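Local coordinates for protein sensor histidine kinase CitA (Klebsiella pneumoniae, PDB 1P0Z) that senses citrate through its periplasmic PAS-like domain, the part modelled here, and as a membrane histidine kinase probably activates the response regulator CitB by phosphorylation, at residues H5-A16 with V119-L128; R32-D42 with I53-Y64. All coordinates share one frame; numbering follows the deposited sequence.

Overall arrangement
Both contacts lay a helix on the five-stranded antiparallel sheet of this periplasmic PAS domain, and their centres are about 19 Å apart, on opposite sides of the centre of the chain. Contact 1 joins the two ends of the sequence, helix 6-20 with strand 115-124; contact 2, helix 34-47 against strands 52-57 and 62-64, is nested inside the loop that contact 1 closes. Strands 115-124 and 52-57 are neighbours in the sheet, and T54 N to S120 O, 2.9 Å, is a probable hydrogen bond between the two contacts. T54 and S120 both turn away from the helices, and each binds a citrate anion through its hydroxyl, so the helices and the ligand take opposite sides of the sheet.

Contact 1. Residues H5-A16 with V119-L128; sequences HYQVGQRALIQA and VSVGYTIEQL. With MO7 (bis(mu4-oxo)-bis(mu3-oxo)-octakis(mu2-oxo)-dodecaoxo-heptamolybdenum (VI)), chain M.
V8 and A12 meet Y123 where helix 6-16 runs almost antiparallel (153°) to strand 119-124. V8 CG1 sits obliquely on the root of the ring, 3.5 Å from Y123 CG, while A12 CB comes in at the ring edge, near its plane. With CG anti to its carbonyl carbon (chi1 -72°), Y123 carries its hydroxyl along the helix to Q15. There Q15 NE2 donates to Y123 OH at 2.9 Å and, with its other N-H, to R11 O at 3.0 Å, both acceptors lying close to the amide plane. These two bonds fix the rotation of the amide, and NE2 also sits over the centre of one face of the R11 guanidinium; Q15 OE1 is held by S48, and D49 takes both Y123 OH and R11 NH2.

At the helix start L128 CD1 makes a CH-pi contact with one face of the H5 ring, 3.9 Å from its centroid. H5 ND1 gives a nearly straight bond to heptamolybdate O9 (2.7 Å, 166°), and the backbone N atoms of Y6 and Q7 bind the cluster too, an anion seated at the amino end of a helix.

Further along, V121 CG2 packs 3.9 Å from A16 CB. The helix thus lies along the sheet's central strand 115-124, running the other way, with strands 52-57 and 101-109 flanking that strand and Q10 and L13 reaching V91 of strand 90-96.

Contact 2. Residues R32-D42 with I53-Y64; sequences RDLARIKALID and ITVGDASGQRLY
Y64 has CG anti to its backbone N (chi1 178°), which carries the ring across to helix 34-42, and I41 has CG2 anti to its own N, bringing that methyl over the ring. This is helix-on-sheet packing in the PAS fold, at an edge strand kinked by a classic beta bulge in which L63 and Y64 both face V55. I41 CG2 lies over one face of the Y64 ring, 3.7 Å from its centroid, and also touches I53 CG2; I41 CG1 packs on V55 CG2. I37 divides its branches, CD1 against L63 CB and CG2 against Y64 CB.

Near the start of the helix, R32 grips D57 end-on: NH1 and NH2 both bond D57 OD2, at 2.9 and 3.2 Å, from its anti side, with L63 CD2 over the guanidinium face. The other oxygen, D57 OD1, accepts from S59 N, which closes an Asx turn, and also from S59 OG and Q61 N. A water bridges L34 O and L63 O. R62, a citrate-binding residue, turns away from the helix.

One turn on from K38, D42 OD2 takes the lysine's NZ on its syn lone pair, while Y64 OH donates to D42 OD1 at 2.5 Å, nearly along the C-O axis.

Contact 1. Residues H5-A16 with V119-L128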
loop_
_atom_site.group_PDB
_atom_site.type_symbol
_atom_site.label_atom_id
_atom_site.label_comp_id
_atom_site.label_asym_id
_atom_site.label_seq_id
_atom_site.Cartn_x
_atom_site.Cartn_y
_atom_site.Cartn_z
ATOM N N HIS A 5 17.879 0.288 4.022
ATOM C CA HIS A 5 16.974 0.650 5.132
ATOM C C HIS A 5 16.113 -0.540 5.515
ATOM O O HIS A 5 14.879 -0.510 5.495
ATOM C CB HIS A 5 16.123 1.834 4.706
ATOM C CG HIS A 5 16.953 2.941 4.162
ATOM N ND1 HIS A 5 17.780 3.670 5.003
ATOM C CD2 HIS A 5 17.162 3.316 2.867
ATOM C CE1 HIS A 5 18.465 4.474 4.202
ATOM N NE2 HIS A 5 18.136 4.318 2.907
ATOM N N TYR A 6 16.801 -1.596 5.922
ATOM C CA TYR A 6 16.152 -2.860 6.272
ATOM C C TYR A 6 15.007 -2.717 7.276
ATOM O O TYR A 6 13.906 -3.220 7.025
ATOM C CB TYR A 6 17.198 -3.801 6.845
ATOM C CG TYR A 6 16.611 -5.097 7.313
ATOM C CD1 TYR A 6 16.181 -6.033 6.396
ATOM C CD2 TYR A 6 16.416 -5.345 8.684
ATOM C CE1 TYR A 6 15.547 -7.199 6.813
ATOM C CE2 TYR A 6 15.787 -6.522 9.107
ATOM C CZ TYR A 6 15.361 -7.429 8.162
ATOM O OH TYR A 6 14.745 -8.609 8.555
ATOM N N GLN A 7 15.251 -2.033 8.390
ATOM C CA GLN A 7 14.181 -1.902 9.374
ATOM C C GLN A 7 12.996 -1.132 8.859
ATOM O O GLN A 7 11.853 -1.449 9.195
ATOM C CB GLN A 7 14.676 -1.253 10.677
ATOM C CG GLN A 7 15.573 -2.170 11.495
ATOM C CD GLN A 7 15.645 -1.689 12.970
ATOM O OE1 GLN A 7 14.610 -1.501 13.606
ATOM N NE2 GLN A 7 16.842 -1.475 13.492
ATOM N N VAL A 8 13.243 -0.081 8.091
ATOM C CA VAL A 8 12.105 0.663 7.545
ATOM C C VAL A 8 11.265 -0.240 6.634
ATOM O O VAL A 8 10.041 -0.205 6.668
ATOM C CB VAL A 8 12.609 1.883 6.758
ATOM C CG1 VAL A 8 11.441 2.586 6.016
ATOM C CG2 VAL A 8 13.291 2.868 7.788
ATOM N N GLY A 9 11.928 -1.013 5.773
ATOM C CA GLY A 9 11.182 -1.882 4.871
ATOM C C GLY A 9 10.355 -2.907 5.650
ATOM O O GLY A 9 9.207 -3.155 5.282
ATOM N N GLN A 10 10.906 -3.447 6.738
ATOM C CA GLN A 10 10.163 -4.432 7.528
ATOM C C GLN A 10 8.947 -3.792 8.178
ATOM O O GLN A 10 7.893 -4.421 8.224
ATOM C CB GLN A 10 11.092 -5.092 8.556
ATOM C CG GLN A 10 12.154 -5.990 7.912
ATOM C CD GLN A 10 11.544 -7.094 7.025
ATOM O OE1 GLN A 10 10.866 -7.982 7.515
ATOM N NE2 GLN A 10 11.772 -7.007 5.717
ATOM N N ARG A 11 9.096 -2.561 8.667
ATOM C CA ARG A 11 7.994 -1.808 9.280
ATOM C C ARG A 11 6.907 -1.571 8.233
ATOM O O ARG A 11 5.698 -1.738 8.486
ATOM C CB ARG A 11 8.491 -0.444 9.829
ATOM C CG ARG A 11 8.901 -0.453 11.307
ATOM C CD ARG A 11 7.642 -0.433 12.232
ATOM N NE ARG A 11 6.979 0.881 12.210
ATOM C CZ ARG A 11 5.682 1.082 12.454
ATOM N NH1 ARG A 11 4.873 0.047 12.738
ATOM N NH2 ARG A 11 5.182 2.325 12.405
ATOM N N ALA A 12 7.331 -1.204 7.028
ATOM C CA ALA A 12 6.350 -0.944 5.967
ATOM C C ALA A 12 5.612 -2.222 5.594
ATOM O O ALA A 12 4.374 -2.207 5.390
ATOM C CB ALA A 12 7.081 -0.390 4.725
ATOM N N LEU A 13 6.361 -3.312 5.488
ATOM C CA LEU A 13 5.768 -4.582 5.085
ATOM C C LEU A 13 4.768 -5.100 6.121
ATOM O O LEU A 13 3.660 -5.535 5.757
ATOM C CB LEU A 13 6.868 -5.613 4.805
ATOM C CG LEU A 13 6.391 -7.021 4.426
ATOM C CD1 LEU A 13 5.468 -6.959 3.201
ATOM C CD2 LEU A 13 7.634 -7.886 4.197
ATOM N N ILE A 14 5.152 -5.018 7.391
ATOM C CA ILE A 14 4.277 -5.483 8.462
ATOM C C ILE A 14 2.980 -4.713 8.424
ATOM O O ILE A 14 1.913 -5.303 8.496
ATOM C CB ILE A 14 4.945 -5.325 9.861
ATOM C CG1 ILE A 14 6.016 -6.405 10.035
ATOM C CG2 ILE A 14 3.884 -5.406 10.983
ATOM C CD1 ILE A 14 5.464 -7.832 9.997
ATOM N N GLN A 15 3.072 -3.399 8.283
ATOM C CA GLN A 15 1.876 -2.553 8.254
ATOM C C GLN A 15 1.011 -2.851 7.020
ATOM O O GLN A 15 -0.226 -2.874 7.115
ATOM C CB GLN A 15 2.259 -1.078 8.260
ATOM C CG GLN A 15 2.802 -0.658 9.624
ATOM C CD GLN A 15 3.342 0.757 9.574
ATOM O OE1 GLN A 15 2.638 1.699 9.925
ATOM N NE2 GLN A 15 4.583 0.921 9.113
ATOM N N ALA A 16 1.639 -3.094 5.863
ATOM C CA ALA A 16 0.833 -3.370 4.666
ATOM C C ALA A 16 0.091 -4.692 4.800
ATOM O O ALA A 16 -1.036 -4.823 4.329
ATOM C CB ALA A 16 1.731 -3.412 3.422
ATOM N N VAL A 119 -2.347 -3.162 -0.985
ATOM C CA VAL A 119 -2.050 -2.062 -0.058
ATOM C C VAL A 119 -0.534 -1.843 -0.150
ATOM O O VAL A 119 0.235 -2.802 -0.168
ATOM C CB VAL A 119 -2.368 -2.424 1.410
ATOM C CG1 VAL A 119 -1.839 -1.318 2.357
ATOM C CG2 VAL A 119 -3.888 -2.597 1.581
ATOM N N SER A 120 -0.150 -0.573 -0.241
ATOM C CA SER A 120 1.274 -0.213 -0.307
ATOM C C SER A 120 1.496 0.828 0.784
ATOM O O SER A 120 0.824 1.867 0.794
ATOM C CB SER A 120 1.597 0.408 -1.680
ATOM O OG SER A 120 2.970 0.834 -1.711
ATOM N N VAL A 121 2.426 0.546 1.696
ATOM C CA VAL A 121 2.752 1.498 2.755
ATOM C C VAL A 121 4.159 1.980 2.412
ATOM O O VAL A 121 5.078 1.184 2.286
ATOM C CB VAL A 121 2.735 0.809 4.131
ATOM C CG1 VAL A 121 3.289 1.728 5.190
ATOM C CG2 VAL A 121 1.276 0.358 4.451
ATOM N N GLY A 122 4.322 3.283 2.291
ATOM C CA GLY A 122 5.613 3.791 1.849
ATOM C C GLY A 122 6.281 4.819 2.738
ATOM O O GLY A 122 5.619 5.596 3.431
ATOM N N TYR A 123 7.618 4.773 2.697
ATOM C CA TYR A 123 8.465 5.716 3.451
ATOM C C TYR A 123 9.420 6.387 2.466
ATOM O O TYR A 123 10.259 5.723 1.869
ATOM C CB TYR A 123 9.310 4.998 4.504
ATOM C CG TYR A 123 8.525 4.501 5.699
ATOM C CD1 TYR A 123 7.728 3.359 5.610
ATOM C CD2 TYR A 123 8.605 5.167 6.918
ATOM C CE1 TYR A 123 7.016 2.876 6.730
ATOM C CE2 TYR A 123 7.900 4.709 8.048
ATOM C CZ TYR A 123 7.104 3.558 7.933
ATOM O OH TYR A 123 6.397 3.156 9.029
ATOM N N THR A 124 9.282 7.690 2.236
ATOM C CA THR A 124 10.185 8.352 1.293
ATOM C C THR A 124 11.552 8.519 1.975
ATOM O O THR A 124 11.672 9.133 3.033
ATOM C CB THR A 124 9.609 9.707 0.857
ATOM O OG1 THR A 124 8.435 9.457 0.079
ATOM C CG2 THR A 124 10.651 10.514 0.025
ATOM N N ILE A 125 12.570 7.999 1.316
ATOM C CA ILE A 125 13.898 7.921 1.861
ATOM C C ILE A 125 14.554 9.198 2.305
ATOM O O ILE A 125 15.170 9.254 3.390
ATOM C CB ILE A 125 14.788 7.088 0.885
ATOM C CG1 ILE A 125 14.274 5.622 0.902
ATOM C CG2 ILE A 125 16.232 7.045 1.374
ATOM C CD1 ILE A 125 14.832 4.733 -0.215
ATOM N N GLU A 126 14.382 10.233 1.521
ATOM C CA GLU A 126 15.018 11.466 1.871
ATOM C C GLU A 126 14.471 12.022 3.163
ATOM O O GLU A 126 15.176 12.784 3.825
ATOM C CB GLU A 126 14.885 12.461 0.705
ATOM C CG GLU A 126 14.657 13.922 1.090
ATOM C CD GLU A 126 13.172 14.233 1.272
ATOM O OE1 GLU A 126 12.382 14.046 0.317
ATOM O OE2 GLU A 126 12.787 14.662 2.370
ATOM N N GLN A 127 13.245 11.644 3.535
ATOM C CA GLN A 127 12.609 12.134 4.748
ATOM C C GLN A 127 12.869 11.288 6.011
ATOM O O GLN A 127 12.391 11.608 7.091
ATOM C CB GLN A 127 11.106 12.258 4.517
ATOM C CG GLN A 127 10.691 13.305 3.478
ATOM C CD GLN A 127 9.235 13.131 3.046
ATOM O OE1 GLN A 127 8.344 12.940 3.879
ATOM N NE2 GLN A 127 8.992 13.193 1.744
ATOM N N LEU A 128 13.602 10.194 5.883
ATOM C CA LEU A 128 13.887 9.394 7.070
ATOM C C LEU A 128 14.712 10.206 8.089
ATOM O O LEU A 128 15.544 11.014 7.709
ATOM C CB LEU A 128 14.705 8.158 6.693
ATOM C CG LEU A 128 13.959 7.140 5.822
ATOM C CD1 LEU A 128 14.913 6.018 5.445
ATOM C CD2 LEU A 128 12.757 6.591 6.564
HETATM MO MO1 MO7 M . 20.435 2.673 9.731
HETATM O O1 MO7 M . 20.342 1.501 10.842
HETATM O O2 MO7 M . 20.341 4.007 8.110
HETATM O O3 MO7 M . 18.713 3.483 9.958
HETATM O O4 MO7 M . 21.421 3.930 10.557
HETATM O O5 MO7 M . 19.086 1.313 8.555
HETATM MO MO2 MO7 M . 21.605 5.611 8.824
HETATM O O6 MO7 M . 21.618 6.696 7.598
HETATM O O7 MO7 M . 19.901 6.022 9.505
HETATM O O8 MO7 M . 22.593 6.376 10.064
HETATM MO MO3 MO7 M . 18.506 5.075 8.409
HETATM O O9 MO7 M . 17.538 3.514 7.673
HETATM O O10 MO7 M . 18.590 5.998 6.959
HETATM O O11 MO7 M . 17.202 5.820 9.252
HETATM MO MO4 MO7 M . 17.169 2.114 8.998
HETATM O O12 MO7 M . 17.537 0.961 10.496
HETATM O O13 MO7 M . 15.957 3.017 9.899
HETATM O O14 MO7 M . 16.236 1.038 7.943
HETATM MO MO5 MO7 M . 18.886 -0.285 9.933
HETATM O O15 MO7 M . 17.871 -1.435 9.126
HETATM O O16 MO7 M . 19.191 -1.043 11.456
HETATM O O17 MO7 M . 21.698 1.870 8.554
HETATM O O18 MO7 M . 22.868 4.405 8.083
HETATM O O19 MO7 M . 20.553 -0.633 9.057
HETATM MO MO6 MO7 M . 21.878 3.213 6.843
HETATM MO MO7 MO7 M . 20.594 0.281 7.401
HETATM O O20 MO7 M . 20.652 1.802 6.253
HETATM O O21 MO7 M . 21.661 4.248 5.604
HETATM O O22 MO7 M . 23.349 2.354 6.422
HETATM O O23 MO7 M . 22.182 -0.380 6.962
HETATM O O24 MO7 M . 19.495 -0.704 6.469
#

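Contact 2. Residues R32-D42 with I53-Y64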
loop_
_atom_site.group_PDB
_atom_site.type_symbol
_atom_site.label_atom_id
_atom_site.label_comp_id
_atom_site.label_asym_id
_atom_site.label_seq_id
_atom_site.Cartn_x
_atom_site.Cartn_y
_atom_site.Cartn_z
ATOM N N ARG A 32 -16.356 -1.290 -3.542
ATOM C CA ARG A 32 -15.761 -0.126 -4.187
ATOM C C ARG A 32 -16.288 1.138 -3.523
ATOM O O ARG A 32 -16.610 2.131 -4.182
ATOM C CB ARG A 32 -16.053 -0.120 -5.696
ATOM C CG ARG A 32 -15.446 -1.301 -6.453
ATOM C CD ARG A 32 -15.555 -1.127 -7.978
ATOM N NE ARG A 32 -14.678 -0.080 -8.510
ATOM C CZ ARG A 32 -13.374 -0.247 -8.742
ATOM N NH1 ARG A 32 -12.803 -1.421 -8.490
ATOM N NH2 ARG A 32 -12.643 0.750 -9.235
ATOM N N ASP A 33 -16.383 1.100 -2.201
ATOM C CA ASP A 33 -16.877 2.237 -1.456
ATOM C C ASP A 33 -15.716 3.159 -1.060
ATOM O O ASP A 33 -15.130 2.983 0.021
ATOM C CB ASP A 33 -17.589 1.759 -0.197
ATOM C CG ASP A 33 -18.300 2.886 0.527
ATOM O OD1 ASP A 33 -17.920 4.068 0.339
ATOM O OD2 ASP A 33 -19.242 2.583 1.303
ATOM N N LEU A 34 -15.428 4.148 -1.910
ATOM C CA LEU A 34 -14.320 5.094 -1.692
ATOM C C LEU A 34 -14.327 5.869 -0.382
ATOM O O LEU A 34 -13.275 6.029 0.253
ATOM C CB LEU A 34 -14.229 6.096 -2.854
ATOM C CG LEU A 34 -14.057 5.474 -4.250
ATOM C CD1 LEU A 34 -13.838 6.613 -5.236
ATOM C CD2 LEU A 34 -12.878 4.482 -4.301
ATOM N N ALA A 35 -15.498 6.362 0.021
ATOM C CA ALA A 35 -15.585 7.113 1.271
ATOM C C ALA A 35 -15.294 6.199 2.448
ATOM O O ALA A 35 -14.648 6.613 3.418
ATOM C CB ALA A 35 -16.981 7.722 1.436
ATOM N N ARG A 36 -15.792 4.963 2.369
ATOM C CA ARG A 36 -15.578 3.997 3.447
ATOM C C ARG A 36 -14.058 3.682 3.538
ATOM O O ARG A 36 -13.485 3.617 4.643
ATOM C CB ARG A 36 -16.374 2.725 3.171
ATOM C CG ARG A 36 -16.239 1.650 4.241
ATOM C CD ARG A 36 -16.529 2.211 5.634
ATOM N NE ARG A 36 -16.301 1.201 6.666
ATOM C CZ ARG A 36 -16.033 1.485 7.942
ATOM N NH1 ARG A 36 -15.955 2.757 8.355
ATOM N NH2 ARG A 36 -15.840 0.498 8.807
ATOM N N ILE A 37 -13.416 3.496 2.384
ATOM C CA ILE A 37 -11.972 3.222 2.371
ATOM C C ILE A 37 -11.218 4.401 2.980
ATOM O O ILE A 37 -10.312 4.220 3.804
ATOM C CB ILE A 37 -11.485 2.949 0.930
ATOM C CG1 ILE A 37 -12.103 1.627 0.461
ATOM C CG2 ILE A 37 -9.933 2.847 0.877
ATOM C CD1 ILE A 37 -11.893 1.328 -0.994
ATOM N N LYS A 38 -11.595 5.615 2.584
ATOM C CA LYS A 38 -10.947 6.812 3.136
ATOM C C LYS A 38 -11.108 6.885 4.661
ATOM O O LYS A 38 -10.166 7.202 5.386
ATOM C CB LYS A 38 -11.549 8.073 2.500
ATOM C CG LYS A 38 -10.930 9.371 2.990
ATOM C CD LYS A 38 -11.684 10.561 2.373
ATOM C CE LYS A 38 -10.876 11.866 2.388
ATOM N NZ LYS A 38 -10.318 12.252 3.694
ATOM N N ALA A 39 -12.322 6.596 5.143
ATOM C CA ALA A 39 -12.583 6.618 6.587
ATOM C C ALA A 39 -11.732 5.598 7.346
ATOM O O ALA A 39 -11.348 5.823 8.511
ATOM C CB ALA A 39 -14.062 6.353 6.854
ATOM N N LEU A 40 -11.432 4.479 6.689
ATOM C CA LEU A 40 -10.623 3.441 7.321
ATOM C C LEU A 40 -9.124 3.749 7.267
ATOM O O LEU A 40 -8.399 3.545 8.245
ATOM C CB LEU A 40 -10.858 2.087 6.640
ATOM C CG LEU A 40 -12.217 1.397 6.829
ATOM C CD1 LEU A 40 -12.402 0.265 5.782
ATOM C CD2 LEU A 40 -12.312 0.841 8.257
ATOM N N ILE A 41 -8.664 4.247 6.126
ATOM C CA ILE A 41 -7.236 4.493 5.961
ATOM C C ILE A 41 -6.710 5.797 6.535
ATOM O O ILE A 41 -5.617 5.837 7.065
ATOM C CB ILE A 41 -6.835 4.404 4.478
ATOM C CG1 ILE A 41 -7.247 3.038 3.903
ATOM C CG2 ILE A 41 -5.351 4.627 4.337
ATOM C CD1 ILE A 41 -6.585 1.852 4.545
ATOM N N ASP A 42 -7.489 6.876 6.435
ATOM C CA ASP A 42 -7.004 8.155 6.965
ATOM C C ASP A 42 -6.486 8.073 8.397
ATOM O O ASP A 42 -5.424 8.601 8.690
ATOM C CB ASP A 42 -8.107 9.220 6.936
ATOM C CG ASP A 42 -8.249 9.906 5.590
ATOM O OD1 ASP A 42 -7.398 9.733 4.682
ATOM O OD2 ASP A 42 -9.234 10.681 5.435
ATOM N N ILE A 53 0.093 5.853 2.287
ATOM C CA ILE A 53 -0.498 4.535 2.125
ATOM C C ILE A 53 -1.347 4.663 0.865
ATOM O O ILE A 53 -2.117 5.620 0.729
ATOM C CB ILE A 53 -1.445 4.142 3.287
ATOM C CG1 ILE A 53 -0.662 4.135 4.593
ATOM C CG2 ILE A 53 -2.079 2.772 2.980
ATOM C CD1 ILE A 53 -1.527 3.864 5.842
ATOM N N THR A 54 -1.208 3.695 -0.037
ATOM C CA THR A 54 -1.991 3.663 -1.255
ATOM C C THR A 54 -2.780 2.357 -1.270
ATOM O O THR A 54 -2.249 1.305 -0.866
ATOM C CB THR A 54 -1.064 3.658 -2.525
ATOM O OG1 THR A 54 -0.375 4.914 -2.620
ATOM C CG2 THR A 54 -1.906 3.431 -3.824
ATOM N N VAL A 55 -4.043 2.416 -1.718
ATOM C CA VAL A 55 -4.845 1.204 -1.831
ATOM C C VAL A 55 -5.306 1.122 -3.288
ATOM O O VAL A 55 -5.792 2.126 -3.849
ATOM C CB VAL A 55 -6.112 1.226 -0.938
ATOM C CG1 VAL A 55 -6.905 -0.091 -1.174
ATOM C CG2 VAL A 55 -5.708 1.369 0.558
ATOM N N GLY A 56 -5.089 -0.042 -3.894
ATOM C CA GLY A 56 -5.520 -0.205 -5.278
ATOM C C GLY A 56 -6.473 -1.385 -5.434
ATOM O O GLY A 56 -6.518 -2.279 -4.579
ATOM N N ASP A 57 -7.233 -1.390 -6.533
ATOM C CA ASP A 57 -8.128 -2.519 -6.778
ATOM C C ASP A 57 -7.381 -3.638 -7.510
ATOM O O ASP A 57 -6.146 -3.593 -7.676
ATOM C CB ASP A 57 -9.404 -2.079 -7.526
ATOM C CG ASP A 57 -9.159 -1.699 -8.975
ATOM O OD1 ASP A 57 -8.066 -1.945 -9.536
ATOM O OD2 ASP A 57 -10.122 -1.141 -9.565
ATOM N N ALA A 58 -8.114 -4.663 -7.947
ATOM C CA ALA A 58 -7.474 -5.808 -8.570
ATOM C C ALA A 58 -6.680 -5.495 -9.840
ATOM O O ALA A 58 -5.734 -6.213 -10.180
ATOM C CB ALA A 58 -8.536 -6.902 -8.852
ATOM N N SER A 59 -7.089 -4.456 -10.564
ATOM C CA SER A 59 -6.383 -4.092 -11.787
ATOM C C SER A 59 -5.334 -3.016 -11.492
ATOM O O SER A 59 -4.650 -2.532 -12.403
ATOM C CB SER A 59 -7.377 -3.571 -12.833
ATOM O OG SER A 59 -7.894 -2.306 -12.429
ATOM N N GLY A 60 -5.206 -2.631 -10.219
ATOM C CA GLY A 60 -4.226 -1.616 -9.877
ATOM C C GLY A 60 -4.736 -0.189 -9.998
ATOM O O GLY A 60 -3.938 0.761 -10.010
ATOM N N GLN A 61 -6.048 -0.023 -10.129
ATOM C CA GLN A 61 -6.613 1.336 -10.162
ATOM C C GLN A 61 -6.694 1.812 -8.689
ATOM O O GLN A 61 -7.190 1.104 -7.837
ATOM C CB GLN A 61 -8.032 1.331 -10.771
ATOM C CG GLN A 61 -8.594 2.750 -10.835
ATOM C CD GLN A 61 -10.018 2.784 -11.377
ATOM O OE1 GLN A 61 -10.980 3.046 -10.644
ATOM N NE2 GLN A 61 -10.156 2.505 -12.667
ATOM N N ARG A 62 -6.206 3.014 -8.396
ATOM C CA ARG A 62 -6.226 3.488 -7.009
ATOM C C ARG A 62 -7.603 3.785 -6.441
ATOM O O ARG A 62 -8.408 4.480 -7.062
ATOM C CB ARG A 62 -5.342 4.728 -6.842
ATOM C CG ARG A 62 -3.872 4.493 -7.226
ATOM C CD ARG A 62 -3.025 5.708 -6.762
ATOM N NE ARG A 62 -1.667 5.645 -7.320
ATOM C CZ ARG A 62 -1.364 6.069 -8.548
ATOM N NH1 ARG A 62 -2.315 6.598 -9.334
ATOM N NH2 ARG A 62 -0.128 5.942 -9.001
ATOM N N LEU A 63 -7.857 3.212 -5.266
ATOM C CA LEU A 63 -9.082 3.441 -4.525
ATOM C C LEU A 63 -8.794 4.467 -3.413
ATOM O O LEU A 63 -9.716 5.072 -2.849
ATOM C CB LEU A 63 -9.589 2.134 -3.906
ATOM C CG LEU A 63 -9.864 1.010 -4.899
ATOM C CD1 LEU A 63 -10.251 -0.257 -4.152
ATOM C CD2 LEU A 63 -10.960 1.432 -5.881
ATOM N N TYR A 64 -7.500 4.647 -3.100
ATOM C CA TYR A 64 -7.083 5.611 -2.090
ATOM C C TYR A 64 -5.647 6.026 -2.334
ATOM O O TYR A 64 -4.806 5.183 -2.673
ATOM C CB TYR A 64 -7.183 5.000 -0.667
ATOM C CG TYR A 64 -6.714 5.946 0.441
ATOM C CD1 TYR A 64 -5.357 6.050 0.774
ATOM C CD2 TYR A 64 -7.635 6.726 1.161
ATOM C CE1 TYR A 64 -4.928 6.908 1.806
ATOM C CE2 TYR A 64 -7.224 7.584 2.191
ATOM C CZ TYR A 64 -5.876 7.666 2.514
ATOM O OH TYR A 64 -5.510 8.448 3.576
HETATM O O HOH W 1 -10.847 6.619 -0.918
#